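Putative alpha-L-fucosidase (Bacteroides thetaiotaomicron VPI-5482, PDB 3GZA) probably hydrolyses alpha-L-fucosides, as a glycoside hydrolase family 29 enzyme with a TIM-barrel-type domain joined to a C-terminal beta-sandwich. Local coordinates at residues V307-T312 / H407-K412. Sequence-based numbering, arbitrary orientation.
Sequences VGRNAT and HKRIEK
Gly308 O takes two hydrogen bonds from the strand that begins at Arg409. Ile410 N bonds to Gly308 O at 3.0 Å, nearly straight at 164°. Arg409 NH1 bonds to Gly308 O, also at 3.0 Å, and the oxygen lies at the guanidinium edge, close to its plane. The CB of Arg409 points away from the loop, but a bend at chi2 (72°) turns NH1 back to Gly308 O. This is the tight part of the contact. Ile410 CB, CG1 and CD1 all lie against Gly308 CA, with CG1 at 3.7 Å. Asn310 N returns a weak bond to Lys408 O, so Arg409 pairs with Arg309 in a single beta bridge.

Farther along, Asn310 OD1 accepts from His407 N at 2.9 Å, with the donor well above the carbonyl plane. Asn310 ND2 is held by Glu381 and Cys231 O. Lys408 CD lies alongside Val307 CG1 at 3.8 Å, while its NZ pairs with Glu21, which also binds His407 NE2.

The looser side is between the arginines. Arg309 is partly exposed and runs beside Arg409, with the guanidinium planes 56° apart. A water bridges them, accepting from Arg309 NE at 2.8 Å and from Arg409 NH1. Arg409 also forms a salt bridge with Glu411 through NH2 and a cation-pi contact with Tyr229.

A leucine in place of Arg409 would probably leave Gly308 O with one strong donor and Glu411 without its salt-bridge mate.

The contact joins the loop between helix 296-304 and strand 312-317 of the barrel domain to an edge strand of the C-terminal domain. Its chemistry is mainly polar, so the two domains are probably held at this point by directed hydrogen bonds, with Ile410 and Val307 adding apolar packing.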
loop_
_atom_site.group_PDB
_atom_site.type_symbol
_atom_site.label_atom_id
_atom_site.label_comp_id
_atom_site.label_asym_id
_atom_site.label_seq_id
_atom_site.Cartn_x
_atom_site.Cartn_y
_atom_site.Cartn_z
ATOM N N VAL A 307 -24.756 24.197 21.292
ATOM C CA VAL A 307 -24.675 23.945 22.718
ATOM C C VAL A 307 -25.949 24.464 23.414
ATOM O O VAL A 307 -26.481 23.832 24.331
ATOM C CB VAL A 307 -23.423 24.582 23.315
ATOM C CG1 VAL A 307 -23.397 24.404 24.892
ATOM C CG2 VAL A 307 -22.142 24.006 22.619
ATOM N N GLY A 308 -26.483 25.597 22.968
ATOM C CA GLY A 308 -27.725 26.152 23.534
ATOM C C GLY A 308 -29.034 25.562 23.059
ATOM O O GLY A 308 -30.112 25.999 23.468
ATOM N N ARG A 309 -28.915 24.576 22.177
ATOM C CA ARG A 309 -30.014 23.791 21.620
ATOM C C ARG A 309 -29.760 22.277 21.853
ATOM O O ARG A 309 -30.206 21.440 21.086
ATOM C CB ARG A 309 -30.219 24.084 20.118
ATOM C CG ARG A 309 -30.800 25.399 19.843
ATOM C CD ARG A 309 -31.025 25.639 18.361
ATOM N NE ARG A 309 -31.598 26.961 18.145
ATOM C CZ ARG A 309 -31.847 27.460 16.937
ATOM N NH1 ARG A 309 -31.599 26.769 15.851
ATOM N NH2 ARG A 309 -32.331 28.674 16.818
ATOM N N ASN A 310 -29.074 21.927 22.945
ATOM C CA ASN A 310 -28.936 20.529 23.348
ATOM C C ASN A 310 -28.175 19.681 22.351
ATOM O O ASN A 310 -28.497 18.528 22.124
ATOM C CB ASN A 310 -30.345 19.910 23.538
ATOM C CG ASN A 310 -30.322 18.601 24.300
ATOM O OD1 ASN A 310 -29.419 18.345 25.128
ATOM N ND2 ASN A 310 -31.381 17.778 24.086
ATOM N N ALA A 311 -27.153 20.262 21.720
ATOM C CA ALA A 311 -26.269 19.541 20.844
ATOM C C ALA A 311 -24.802 19.852 21.229
ATOM O O ALA A 311 -24.468 20.970 21.538
ATOM C CB ALA A 311 -26.532 19.940 19.349
ATOM N N THR A 312 -23.939 18.850 21.211
ATOM C CA THR A 312 -22.524 19.034 21.370
ATOM C C THR A 312 -21.953 19.451 20.020
ATOM O O THR A 312 -22.239 18.848 18.979
ATOM C CB THR A 312 -21.864 17.811 21.975
ATOM O OG1 THR A 312 -22.238 17.780 23.375
ATOM C CG2 THR A 312 -20.313 17.853 21.818
ATOM N N HIS A 407 -29.670 18.747 28.010
ATOM C CA HIS A 407 -28.451 19.075 28.718
ATOM C C HIS A 407 -28.269 20.573 28.924
ATOM O O HIS A 407 -27.890 20.998 30.011
ATOM C CB HIS A 407 -27.241 18.463 28.043
ATOM C CG HIS A 407 -25.967 18.927 28.658
ATOM N ND1 HIS A 407 -25.582 18.502 29.907
ATOM C CD2 HIS A 407 -25.087 19.890 28.283
ATOM C CE1 HIS A 407 -24.463 19.130 30.238
ATOM N NE2 HIS A 407 -24.165 19.991 29.291
ATOM N N LYS A 408 -28.594 21.367 27.898
ATOM C CA LYS A 408 -28.465 22.806 27.999
ATOM C C LYS A 408 -29.315 23.546 26.993
ATOM O O LYS A 408 -29.354 23.184 25.827
ATOM C CB LYS A 408 -27.007 23.246 27.836
ATOM C CG LYS A 408 -26.743 24.752 28.021
ATOM C CD LYS A 408 -25.249 25.015 28.115
ATOM C CE LYS A 408 -24.685 24.807 29.558
ATOM N NZ LYS A 408 -23.214 25.155 29.627
ATOM N N ARG A 409 -29.949 24.611 27.476
ATOM C CA ARG A 409 -30.781 25.483 26.685
ATOM C C ARG A 409 -30.287 26.872 26.995
ATOM O O ARG A 409 -30.242 27.245 28.187
ATOM C CB ARG A 409 -32.250 25.381 27.112
ATOM C CG ARG A 409 -33.230 26.283 26.337
ATOM C CD ARG A 409 -33.439 25.797 24.950
ATOM N NE ARG A 409 -34.254 26.703 24.160
ATOM C CZ ARG A 409 -33.881 27.318 23.045
ATOM N NH1 ARG A 409 -32.666 27.213 22.541
ATOM N NH2 ARG A 409 -34.749 28.101 22.428
ATOM N N ILE A 410 -29.964 27.639 25.951
ATOM C CA ILE A 410 -29.618 29.056 26.126
ATOM C C ILE A 410 -30.749 29.828 25.512
ATOM O O ILE A 410 -31.072 29.610 24.359
ATOM C CB ILE A 410 -28.262 29.424 25.472
ATOM C CG1 ILE A 410 -27.129 28.673 26.180
ATOM C CG2 ILE A 410 -27.966 30.981 25.547
ATOM C CD1 ILE A 410 -25.777 28.716 25.482
ATOM N N GLU A 411 -31.353 30.724 26.294
ATOM C CA GLU A 411 -32.419 31.599 25.822
ATOM C C GLU A 411 -31.935 33.045 25.883
ATOM O O GLU A 411 -31.387 33.465 26.881
ATOM C CB GLU A 411 -33.633 31.466 26.727
ATOM C CG GLU A 411 -34.528 30.232 26.511
ATOM C CD GLU A 411 -35.453 30.348 25.299
ATOM O OE1 GLU A 411 -35.268 31.263 24.458
ATOM O OE2 GLU A 411 -36.410 29.523 25.226
ATOM N N LYS A 412 -32.192 33.795 24.819
ATOM C CA LYS A 412 -31.821 35.209 24.719
ATOM C C LYS A 412 -33.074 35.948 24.368
ATOM O O LYS A 412 -33.819 35.518 23.502
ATOM C CB LYS A 412 -30.820 35.395 23.593
ATOM C CG LYS A 412 -30.267 36.828 23.406
ATOM C CD LYS A 412 -29.262 36.827 22.242
ATOM C CE LYS A 412 -28.530 38.123 22.057
ATOM N NZ LYS A 412 -29.432 39.224 21.642
HETATM O O HOH W 1 -31.564 28.818 20.295
#